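Local atomic coordinates of amidohydrolase 3 domain-containing protein (Pyrococcus horikoshii, PDB entry 3IGH), a protein that is uncharacterised but probably hydrolyses carbon-nitrogen bonds other than peptide bonds, as a metal-dependent enzyme of the amidohydrolase family. Residues K86-L91 with L113-T118; F106-D111 with V129-K134; P334-H339 with R357-P362; V392-F397 with S447-L452. All blocks are in the same frame, centred on the assembly; numbering follows the deposited sequence. Where two conformers were deposited one is given.

Contact 1: residues K86-L91 with L113-T118. With SO4 (sulfate ion), chain I.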
# COMPACT_ATOMS: atom_id res chain seq x y z
N LYS A 86 39.38 -27.75 5.72
CA LYS A 86 40.70 -27.98 6.30
C LYS A 86 41.86 -27.75 5.33
O LYS A 86 43.02 -27.83 5.74
CB LYS A 86 40.78 -29.38 6.92
CG LYS A 86 39.92 -29.57 8.17
CD LYS A 86 40.32 -28.61 9.30
CE LYS A 86 39.60 -28.94 10.60
NZ LYS A 86 38.13 -28.71 10.51
N SER A 87 41.54 -27.48 4.07
CA SER A 87 42.55 -27.19 3.03
C SER A 87 41.95 -26.34 1.92
O SER A 87 40.73 -26.30 1.76
CB SER A 87 43.08 -28.50 2.42
OG SER A 87 42.02 -29.23 1.83
N ILE A 88 42.82 -25.68 1.14
CA ILE A 88 42.41 -24.96 -0.06
C ILE A 88 41.67 -25.91 -1.01
O ILE A 88 40.62 -25.55 -1.56
CB ILE A 88 43.61 -24.27 -0.78
CG1 ILE A 88 44.27 -23.22 0.13
CG2 ILE A 88 43.20 -23.64 -2.12
CD1 ILE A 88 43.33 -22.16 0.71
N GLU A 89 42.20 -27.13 -1.15
CA GLU A 89 41.59 -28.19 -1.96
C GLU A 89 40.13 -28.44 -1.59
O GLU A 89 39.26 -28.50 -2.47
CB GLU A 89 42.44 -29.48 -1.86
CG GLU A 89 41.87 -30.71 -2.58
CD GLU A 89 41.03 -31.62 -1.67
OE1 GLU A 89 41.50 -31.95 -0.55
OE2 GLU A 89 39.91 -32.00 -2.07
N GLU A 90 39.87 -28.60 -0.29
CA GLU A 90 38.53 -28.84 0.23
C GLU A 90 37.62 -27.63 -0.05
O GLU A 90 36.47 -27.79 -0.46
CB GLU A 90 38.59 -29.12 1.74
CG GLU A 90 37.88 -30.40 2.19
CD GLU A 90 36.40 -30.21 2.50
OE1 GLU A 90 35.98 -30.54 3.63
OE2 GLU A 90 35.65 -29.74 1.62
N LEU A 91 38.16 -26.44 0.16
CA LEU A 91 37.46 -25.18 -0.08
C LEU A 91 37.02 -25.04 -1.55
O LEU A 91 35.86 -24.71 -1.81
CB LEU A 91 38.35 -24.00 0.37
CG LEU A 91 37.89 -22.54 0.27
CD1 LEU A 91 38.29 -21.78 1.52
CD2 LEU A 91 38.46 -21.86 -0.97
N LEU A 113 42.41 -23.85 7.50
CA LEU A 113 42.92 -24.12 6.16
C LEU A 113 44.44 -24.34 6.15
O LEU A 113 44.95 -25.12 5.35
CB LEU A 113 42.59 -22.93 5.24
CG LEU A 113 41.12 -22.64 4.91
CD1 LEU A 113 40.99 -21.28 4.24
CD2 LEU A 113 40.54 -23.74 4.04
N GLY A 114 45.14 -23.65 7.04
CA GLY A 114 46.60 -23.67 7.07
C GLY A 114 47.23 -22.44 6.45
O GLY A 114 48.43 -22.19 6.62
N GLU A 115 46.40 -21.67 5.75
CA GLU A 115 46.83 -20.57 4.88
C GLU A 115 45.60 -19.77 4.42
O GLU A 115 44.48 -20.27 4.50
CB GLU A 115 47.58 -21.12 3.66
CG GLU A 115 46.82 -22.20 2.89
CD GLU A 115 47.59 -22.74 1.69
OE1 GLU A 115 47.42 -23.94 1.38
OE2 GLU A 115 48.35 -21.98 1.06
N TRP A 116 45.81 -18.55 3.94
CA TRP A 116 44.72 -17.74 3.39
C TRP A 116 44.35 -18.20 1.98
O TRP A 116 45.22 -18.57 1.20
CB TRP A 116 45.14 -16.27 3.35
CG TRP A 116 45.16 -15.58 4.68
CD1 TRP A 116 46.00 -15.84 5.73
CD2 TRP A 116 44.32 -14.50 5.10
NE1 TRP A 116 45.72 -14.99 6.78
CE2 TRP A 116 44.70 -14.15 6.42
CE3 TRP A 116 43.28 -13.78 4.49
CZ2 TRP A 116 44.07 -13.13 7.14
CZ3 TRP A 116 42.66 -12.76 5.20
CH2 TRP A 116 43.06 -12.44 6.51
N PRO A 117 43.04 -18.18 1.65
CA PRO A 117 42.71 -18.44 0.25
C PRO A 117 43.02 -17.19 -0.59
O PRO A 117 43.12 -16.09 -0.05
CB PRO A 117 41.21 -18.76 0.27
CG PRO A 117 40.70 -18.20 1.54
CD PRO A 117 41.84 -17.93 2.47
N THR A 118 43.24 -17.38 -1.89
CA THR A 118 43.68 -16.27 -2.75
C THR A 118 42.84 -16.18 -4.03
O THR A 118 42.26 -17.17 -4.47
CB THR A 118 45.16 -16.43 -3.20
OG1 THR A 118 45.26 -17.55 -4.10
CG2 THR A 118 46.11 -16.61 -2.01
S SO4 I . 47.01 -14.51 10.40
O1 SO4 I . 47.73 -15.25 9.36
O2 SO4 I . 47.96 -13.91 11.33
O3 SO4 I . 46.20 -13.46 9.78
O4 SO4 I . 46.14 -15.43 11.13
O HOH W 1 45.54 -25.78 2.17
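Leu113 and Ile88 carry this contact, in which the N-capped first turn of helix 88-96 packs against the loop between helices 110-113 and 119-122, the two together covering one side of the mixed sheet that contains strands 103-108 and 129-133. Leu113 is the last helical residue before Gly114, whose positive phi turns the chain out of the helix. The two methyls of Leu113 do different work. CD2 sits 3.4 Å from the carbonyl oxygen O of Ser87, at the N-cap of helix 88-96, while CD1 meets the methyl CD1 of Leu91 at 3.9 Å, the two side chains crossing at about a right angle. Ile88 extends toward Pro117 and Glu115. With chi1 -62° and chi2 -54° its CD1 methyl meets Pro117, 3.8 Å from Pro117 CA. Ile88 CG1 lies 3.5 Å from OE1 of Glu115, so the aliphatic branch also rests against the Glu115 carboxylate. Leu91, Leu113 and Pro117 all touch Trp108 of strand 103-108, and Leu91 and Pro117 also touch Ile131, which joins this cluster to the sheet. Within the helical segment Ser87 OG accepts from Glu90 N at 3.1 Å and caps the first turn. Trp116 points away from Ile88 and Leu91; its NE1 donates instead to a sulfate ion, probably from the crystallisation liquor. Polar coupling between the segments runs through one water, which accepts from Ile88 N at 2.9 Å and has both Leu113 O and, at 2.7 Å, Glu115 OE1 within reach.

Contact 2: residues F106-D111 with V129-K134; sequences FGWDQD and VFIYRK. With SO4 (sulfate ion), chain I.
A salt-bridge network of Asp109, Arg133 and Lys134 lies where strands 103-108 and 129-133 end side by side, next to a bound sulfate, probably from the crystallisation liquor, at the start of helix 110-113. Arg133 NE donates to Gln110 OE1 at 2.8 Å, almost straight at 178°, in the guanidinium plane and onto a lone pair of the amide oxygen. The extended chain of Arg133 carries the guanidinium to this amide, and NH2 then lies 3.5 Å from Asp109 OD1 in a salt bridge. Asp109 OD2 has a long ion pair with Lys134 NZ, while OD1 also caps the helix by accepting from Asp111 N. The bend of Gln110 at chi2 (-87°) leaves its NE2 to donate to sulfate O4 at 2.9 Å, so that in this one of its two conformers a single amide meets both the arginine and the anion. The strands, splayed by 62° within a mixed sheet, make a single parallel bridge, Trp108 with Arg133. Lys134 N donates to Trp108 O at 2.8 Å, whereas the bond from Gly107 N to Tyr132 O is weak. The Trp108 indole lies against strand 129-133: Arg133 CA stands over one face, 3.6 Å from the centroid of the five-membered ring, a CH-pi contact, and CB and CG of Arg133 continue across the six-membered ring. The indole NE1 donates to Ile131 O at 3.1 Å, the oxygen lying in the ring plane although the donor stands above the carbonyl plane. Ile131 CD1 packs on Trp108 CD1 at 3.7 Å.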
# COMPACT_ATOMS: atom_id res chain seq x y z
N PHE A 106 30.83 -18.51 2.75
CA PHE A 106 31.06 -17.92 4.07
C PHE A 106 31.73 -18.93 5.00
O PHE A 106 31.63 -20.14 4.80
CB PHE A 106 29.74 -17.43 4.70
CG PHE A 106 28.89 -18.53 5.30
CD1 PHE A 106 28.96 -18.83 6.66
CD2 PHE A 106 28.04 -19.28 4.50
CE1 PHE A 106 28.21 -19.86 7.21
CE2 PHE A 106 27.27 -20.30 5.04
CZ PHE A 106 27.36 -20.60 6.40
N GLY A 107 32.38 -18.41 6.04
CA GLY A 107 32.80 -19.23 7.16
C GLY A 107 34.19 -19.83 7.14
O GLY A 107 34.54 -20.58 8.05
N TRP A 108 35.00 -19.52 6.12
CA TRP A 108 36.37 -20.06 6.07
C TRP A 108 37.25 -19.42 7.13
O TRP A 108 36.98 -18.30 7.58
CB TRP A 108 37.01 -19.95 4.67
CG TRP A 108 37.20 -18.53 4.17
CD1 TRP A 108 36.37 -17.85 3.33
CD2 TRP A 108 38.29 -17.64 4.47
NE1 TRP A 108 36.85 -16.59 3.10
CE2 TRP A 108 38.04 -16.43 3.78
CE3 TRP A 108 39.45 -17.73 5.25
CZ2 TRP A 108 38.90 -15.33 3.84
CZ3 TRP A 108 40.30 -16.63 5.32
CH2 TRP A 108 40.03 -15.45 4.61
N ASP A 109 38.32 -20.11 7.50
CA ASP A 109 39.24 -19.63 8.52
C ASP A 109 40.63 -20.11 8.13
O ASP A 109 40.83 -21.32 7.93
CB ASP A 109 38.83 -20.20 9.89
CG ASP A 109 39.72 -19.74 11.04
OD1 ASP A 109 40.71 -19.00 10.85
OD2 ASP A 109 39.40 -20.12 12.19
N GLN A 110 41.59 -19.18 8.06
CA GLN A 110 42.98 -19.52 7.70
C GLN A 110 43.61 -20.47 8.73
O GLN A 110 44.51 -21.24 8.38
CB GLN A 110 43.85 -18.27 7.48
CG GLN A 110 44.18 -17.43 8.73
CD GLN A 110 43.12 -16.38 9.05
OE1 GLN A 110 41.96 -16.49 8.63
NE2 GLN A 110 43.52 -15.35 9.79
N ASP A 111 43.13 -20.42 9.97
CA ASP A 111 43.60 -21.32 11.04
C ASP A 111 43.23 -22.78 10.79
O ASP A 111 43.98 -23.69 11.15
CB ASP A 111 43.08 -20.84 12.39
CG ASP A 111 43.77 -19.57 12.87
OD1 ASP A 111 44.79 -19.17 12.25
OD2 ASP A 111 43.29 -18.98 13.86
N VAL A 129 33.29 -15.47 -7.83
CA VAL A 129 33.34 -16.07 -6.50
C VAL A 129 33.66 -14.98 -5.49
O VAL A 129 34.59 -14.21 -5.69
CB VAL A 129 34.43 -17.20 -6.41
CG1 VAL A 129 34.65 -17.66 -4.97
CG2 VAL A 129 34.03 -18.38 -7.26
N PHE A 130 32.87 -14.92 -4.42
CA PHE A 130 33.09 -13.97 -3.34
C PHE A 130 32.91 -14.75 -2.03
O PHE A 130 31.82 -15.27 -1.76
CB PHE A 130 32.07 -12.83 -3.44
CG PHE A 130 32.29 -11.72 -2.45
CD1 PHE A 130 33.13 -10.66 -2.76
CD2 PHE A 130 31.64 -11.72 -1.22
CE1 PHE A 130 33.34 -9.62 -1.87
CE2 PHE A 130 31.85 -10.69 -0.31
CZ PHE A 130 32.69 -9.63 -0.64
N ILE A 131 33.97 -14.86 -1.23
CA ILE A 131 33.90 -15.71 -0.02
C ILE A 131 34.25 -14.98 1.27
O ILE A 131 35.36 -14.47 1.45
CB ILE A 131 34.69 -17.05 -0.15
CG1 ILE A 131 36.18 -16.82 -0.48
CG2 ILE A 131 34.05 -17.95 -1.19
CD1 ILE A 131 37.06 -18.06 -0.26
N TYR A 132 33.27 -14.92 2.17
CA TYR A 132 33.46 -14.29 3.47
C TYR A 132 34.25 -15.19 4.40
O TYR A 132 33.98 -16.39 4.48
CB TYR A 132 32.11 -14.03 4.13
CG TYR A 132 31.34 -12.88 3.57
CD1 TYR A 132 31.65 -11.56 3.92
CD2 TYR A 132 30.26 -13.09 2.71
CE1 TYR A 132 30.91 -10.49 3.42
CE2 TYR A 132 29.52 -12.03 2.20
CZ TYR A 132 29.85 -10.73 2.56
OH TYR A 132 29.12 -9.68 2.06
N ARG A 133 35.22 -14.60 5.09
CA ARG A 133 35.86 -15.24 6.23
C ARG A 133 34.83 -15.36 7.35
O ARG A 133 33.88 -14.57 7.42
CB ARG A 133 37.04 -14.40 6.74
CG ARG A 133 37.93 -15.12 7.76
CD ARG A 133 39.02 -14.23 8.34
NE ARG A 133 39.72 -14.94 9.42
CZ ARG A 133 39.38 -14.90 10.71
NH1 ARG A 133 38.35 -14.16 11.12
NH2 ARG A 133 40.07 -15.60 11.59
N LYS A 134 35.01 -16.37 8.20
CA LYS A 134 34.39 -16.44 9.52
C LYS A 134 34.34 -15.04 10.15
O LYS A 134 35.34 -14.32 10.12
CB LYS A 134 35.23 -17.40 10.38
CG LYS A 134 34.72 -17.70 11.77
CD LYS A 134 35.84 -18.28 12.63
CE LYS A 134 36.69 -17.17 13.25
NZ LYS A 134 37.55 -17.70 14.35
S SO4 I . 47.01 -14.51 10.40
O1 SO4 I . 47.73 -15.25 9.36
O2 SO4 I . 47.96 -13.91 11.33
O3 SO4 I . 46.20 -13.46 9.78
O4 SO4 I . 46.14 -15.43 11.13
O HOH W 2 31.69 -15.99 7.40

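Contact 3: residues P334-H339 with R357-P362; sequences PGRIEH and RLSVQP. With SO4 (sulfate ion), chain B.
Arg357 lays one face of its guanidinium over the backbone of Gly335 and CB of Arg336, and at the guanidinium edge NH2 donates to Pro334 O at 2.9 Å, on a lone pair of that carbonyl. A bend at chi3 (-71°) folds the chain back to this site. NH2 also has a salt bridge with Asp310 and NH1 bonds to Val450 O, so several acceptors hold the buried guanidinium. The backbones form a parallel ladder: Ile337 N donates to Arg357 O at 2.8 Å, and Ser359 N to Ile337 O at 3.0 Å. Arg336, Glu338, Arg357 and Ser359 share one face. There Arg336 grips the Glu338 carboxylate side-on, with NE to OE2 at 2.8 Å and NH2 to OE1; Glu338 OE1 also bonds to His67, and Arg336 NH2 to Ser66 O. Gln361, its NE2 bonded to Ser398 OG, places OE1 over one face of the His339 ring, 3.2 Å from ND1, at an angle too poor for a bond; a water joins the two atoms. His339 NE2 donates to sulfate O2 at 2.9 Å, an ion also bound by His67, His314 and Lys262 and probably from the crystallisation liquor. Strands 336-337 and 357-360, linked through helix 345-354, form a beta-alpha-beta unit of the TIM-type barrel, flanked by strands 310-315 and 395-397, with Ile337 packed on helix 318-331.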
# COMPACT_ATOMS: atom_id res chain seq x y z
N PRO A 334 7.78 7.94 20.93
CA PRO A 334 8.16 6.67 21.54
C PRO A 334 8.49 5.63 20.47
O PRO A 334 7.63 4.83 20.07
CB PRO A 334 6.92 6.30 22.37
CG PRO A 334 5.79 6.96 21.66
CD PRO A 334 6.33 8.19 20.99
N GLY A 335 9.73 5.65 20.00
CA GLY A 335 10.18 4.74 18.96
C GLY A 335 10.59 3.37 19.47
O GLY A 335 10.27 2.99 20.60
N ARG A 336 11.28 2.61 18.63
CA ARG A 336 11.78 1.32 19.05
C ARG A 336 13.30 1.29 19.02
O ARG A 336 13.93 1.96 18.21
CB ARG A 336 11.13 0.16 18.24
CG ARG A 336 11.15 0.31 16.75
CD ARG A 336 10.50 -0.90 16.04
NE ARG A 336 11.31 -2.12 16.14
CZ ARG A 336 10.99 -3.29 15.61
NH1 ARG A 336 9.86 -3.44 14.92
NH2 ARG A 336 11.79 -4.33 15.77
N ILE A 337 13.87 0.54 19.97
CA ILE A 337 15.31 0.35 20.02
C ILE A 337 15.62 -1.11 19.74
O ILE A 337 14.96 -2.01 20.26
CB ILE A 337 15.90 0.85 21.36
CG1 ILE A 337 15.94 2.38 21.37
CG2 ILE A 337 17.31 0.30 21.60
CD1 ILE A 337 15.76 2.98 22.74
N GLU A 338 16.60 -1.33 18.86
CA GLU A 338 17.04 -2.66 18.48
C GLU A 338 18.28 -3.03 19.28
O GLU A 338 19.19 -2.21 19.44
CB GLU A 338 17.35 -2.70 16.98
CG GLU A 338 16.27 -2.08 16.10
CD GLU A 338 14.89 -2.66 16.37
OE1 GLU A 338 14.69 -3.88 16.17
OE2 GLU A 338 14.00 -1.90 16.80
N HIS A 339 18.27 -4.28 19.78
CA HIS A 339 19.32 -4.91 20.59
C HIS A 339 19.24 -4.57 22.08
O HIS A 339 18.95 -5.44 22.91
CB HIS A 339 20.73 -4.63 20.05
CG HIS A 339 20.98 -5.19 18.69
ND1 HIS A 339 21.68 -6.36 18.48
CD2 HIS A 339 20.65 -4.72 17.46
CE1 HIS A 339 21.75 -6.59 17.18
NE2 HIS A 339 21.13 -5.62 16.54
N ARG A 357 9.74 1.07 22.70
CA ARG A 357 9.58 -0.36 22.44
C ARG A 357 10.96 -0.98 22.25
O ARG A 357 11.86 -0.32 21.75
CB ARG A 357 8.73 -0.57 21.18
CG ARG A 357 7.25 -0.33 21.43
CD ARG A 357 6.50 0.03 20.15
NE ARG A 357 6.81 1.36 19.64
CZ ARG A 357 7.25 1.61 18.41
NH1 ARG A 357 7.44 0.62 17.56
NH2 ARG A 357 7.48 2.86 18.01
N LEU A 358 11.14 -2.23 22.68
CA LEU A 358 12.44 -2.88 22.58
C LEU A 358 12.36 -4.21 21.83
O LEU A 358 11.53 -5.06 22.15
CB LEU A 358 13.05 -3.13 23.98
CG LEU A 358 13.21 -1.97 24.98
CD1 LEU A 358 13.67 -2.50 26.33
CD2 LEU A 358 14.18 -0.91 24.48
N SER A 359 13.23 -4.38 20.84
CA SER A 359 13.38 -5.66 20.16
C SER A 359 14.73 -6.26 20.53
O SER A 359 15.78 -5.68 20.22
CB SER A 359 13.25 -5.48 18.65
OG SER A 359 13.49 -6.68 17.96
N VAL A 360 14.71 -7.40 21.20
CA VAL A 360 15.94 -8.02 21.68
C VAL A 360 16.16 -9.38 21.04
O VAL A 360 15.23 -9.99 20.51
CB VAL A 360 15.96 -8.16 23.23
CG1 VAL A 360 15.94 -6.78 23.91
CG2 VAL A 360 14.82 -9.04 23.74
N GLN A 361 17.40 -9.87 21.11
CA GLN A 361 17.76 -11.11 20.43
C GLN A 361 18.43 -12.09 21.41
O GLN A 361 19.65 -12.13 21.51
CB GLN A 361 18.71 -10.83 19.25
CG GLN A 361 18.13 -9.98 18.11
CD GLN A 361 18.09 -8.50 18.43
OE1 GLN A 361 19.00 -7.97 19.08
NE2 GLN A 361 17.03 -7.82 18.02
N PRO A 362 17.62 -12.85 22.17
CA PRO A 362 18.15 -13.75 23.21
C PRO A 362 19.23 -14.76 22.79
O PRO A 362 20.09 -15.07 23.60
CB PRO A 362 16.89 -14.45 23.74
CG PRO A 362 15.80 -13.44 23.51
CD PRO A 362 16.14 -12.85 22.16
S SO4 B . 21.39 -4.79 13.01
O1 SO4 B . 20.47 -5.19 11.97
O2 SO4 B . 21.77 -5.96 13.78
O3 SO4 B . 22.59 -4.24 12.39
O4 SO4 B . 20.74 -3.81 13.89
O HOH W 3 5.14 3.07 21.10
O HOH W 4 19.26 -8.22 22.51
O HOH W 5 21.41 -8.39 20.59

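Contact 4: residues V392-F397 with S447-L452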
# COMPACT_ATOMS: atom_id res chain seq x y z
N VAL A 392 9.96 -2.60 32.24
CA VAL A 392 9.89 -1.17 31.89
C VAL A 392 9.43 -0.88 30.45
O VAL A 392 9.11 0.26 30.13
CB VAL A 392 11.21 -0.41 32.22
CG1 VAL A 392 11.48 -0.42 33.73
CG2 VAL A 392 12.41 -0.97 31.44
N ALA A 393 9.38 -1.91 29.59
CA ALA A 393 9.00 -1.70 28.19
C ALA A 393 8.30 -2.90 27.58
O ALA A 393 8.48 -4.04 28.03
CB ALA A 393 10.21 -1.32 27.36
N GLU A 394 7.52 -2.65 26.53
CA GLU A 394 7.07 -3.71 25.65
C GLU A 394 8.31 -4.32 25.00
O GLU A 394 9.17 -3.60 24.48
CB GLU A 394 6.13 -3.17 24.58
CG GLU A 394 5.37 -4.25 23.86
CD GLU A 394 4.10 -4.67 24.59
OE1 GLU A 394 3.97 -5.87 24.91
OE2 GLU A 394 3.24 -3.79 24.82
N LEU A 395 8.41 -5.64 25.07
CA LEU A 395 9.61 -6.34 24.65
C LEU A 395 9.24 -7.37 23.59
O LEU A 395 8.33 -8.17 23.80
CB LEU A 395 10.24 -7.02 25.86
CG LEU A 395 11.65 -7.62 25.81
CD1 LEU A 395 12.69 -6.53 25.78
CD2 LEU A 395 11.86 -8.49 27.03
N GLY A 396 9.94 -7.35 22.47
CA GLY A 396 9.73 -8.33 21.41
C GLY A 396 10.98 -9.17 21.23
O GLY A 396 12.09 -8.69 21.48
N PHE A 397 10.81 -10.42 20.81
CA PHE A 397 11.95 -11.30 20.56
C PHE A 397 12.22 -11.38 19.06
O PHE A 397 11.31 -11.31 18.23
CB PHE A 397 11.70 -12.72 21.10
CG PHE A 397 11.91 -12.87 22.59
CD1 PHE A 397 12.26 -11.79 23.40
CD2 PHE A 397 11.73 -14.12 23.19
CE1 PHE A 397 12.44 -11.94 24.77
CE2 PHE A 397 11.90 -14.28 24.56
CZ PHE A 397 12.26 -13.18 25.35
N SER A 447 6.41 -9.09 20.23
CA SER A 447 6.97 -8.74 18.92
C SER A 447 6.02 -7.95 18.01
O SER A 447 6.43 -7.01 17.33
CB SER A 447 7.41 -10.00 18.21
OG SER A 447 8.69 -10.41 18.65
N ALA A 448 4.75 -8.33 18.03
CA ALA A 448 3.73 -7.62 17.26
C ALA A 448 3.56 -6.18 17.73
O ALA A 448 3.54 -5.25 16.92
CB ALA A 448 2.41 -8.35 17.33
N ARG A 449 3.44 -5.99 19.04
CA ARG A 449 3.31 -4.66 19.61
C ARG A 449 4.53 -3.79 19.33
O ARG A 449 4.38 -2.62 18.98
CB ARG A 449 3.07 -4.74 21.12
CG ARG A 449 1.68 -5.25 21.49
CD ARG A 449 0.64 -4.15 21.37
NE ARG A 449 0.70 -3.27 22.54
CZ ARG A 449 -0.05 -2.19 22.72
NH1 ARG A 449 -0.95 -1.83 21.81
NH2 ARG A 449 0.09 -1.47 23.83
N VAL A 450 5.72 -4.37 19.46
CA VAL A 450 6.99 -3.68 19.14
C VAL A 450 7.02 -3.22 17.66
O VAL A 450 7.56 -2.15 17.33
CB VAL A 450 8.21 -4.57 19.55
CG1 VAL A 450 9.52 -4.09 18.95
CG2 VAL A 450 8.31 -4.62 21.07
N SER A 451 6.39 -4.01 16.79
CA SER A 451 6.33 -3.75 15.36
C SER A 451 5.08 -2.96 14.96
O SER A 451 4.82 -2.78 13.76
CB SER A 451 6.34 -5.07 14.59
OG SER A 451 7.44 -5.88 14.97
N LEU A 452 4.31 -2.50 15.95
CA LEU A 452 3.05 -1.76 15.73
C LEU A 452 2.04 -2.54 14.88
O LEU A 452 1.33 -1.97 14.06
CB LEU A 452 3.32 -0.35 15.17
CG LEU A 452 4.25 0.55 16.01
CD1 LEU A 452 4.50 1.91 15.31
CD2 LEU A 452 3.71 0.77 17.42
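The carboxylate of Glu394 stands almost perpendicular to the guanidinium of Arg449, their planes 89° apart, and reaches its edge: OE2 lies in the guanidinium plane, 3.5 Å from Arg449 NE. This salt bridge is also a weak hydrogen bond, long though nearly straight. Bends at chi2 and chi3 of the arginine bring NE beside OE2. Nearer the backbone, CG and CD of Glu394 each lie 3.6 Å from Arg449 CB, so aliphatic packing accompanies the charge pairing at this exposed end of the contact. Val450 meets the strand deeper in. With CG2 set beside the backbone N and anti to the carbonyl carbon, that methyl sits 3.5 Å from Gly396 N and 3.7 Å from Glu394 O. Gly396, without a side chain, lets the helix come close: its CA is 3.7 Å from Ser447 CA. Beyond the glycine, Ser447 OG lies 2.8 Å from Phe397 O and accepts a weak bond from Phe397 N; the hydroxyl's main partner is Phe64 O, with Ser442 O also bonded. At the helix end Ser447 O accepts from Ser451 N, and Leu452, at positive phi, is the C-prime residue of a Schellman motif. Helix 436-450 thus ends against strand 395-397, a barrel strand paired in parallel with 357-360, while Ser447, Ala448 and Ser451 also touch strand 58-68.

From the N terminus, contact 1 opens at helix 88-96 and contact 2 at strand 103-108 before either closes, so their segments alternate and the two loops cross. They touch through Trp108 and Gln110 against Trp116 and Pro117, share a sulfate ion, and tie a helix and a loop to the mixed sheet containing strands 103-108 and 129-133. Contact 3 follows in series, closing a beta-alpha-beta loop in the barrel. Contact 4 comes next, with a longer loop that returns helix 436-450 to strand 395-397. Leu358 O and Gly396 N join contacts 3 and 4 as strand neighbours, whereas nearest atoms of contacts 2 and 3 stay about 17 Å apart.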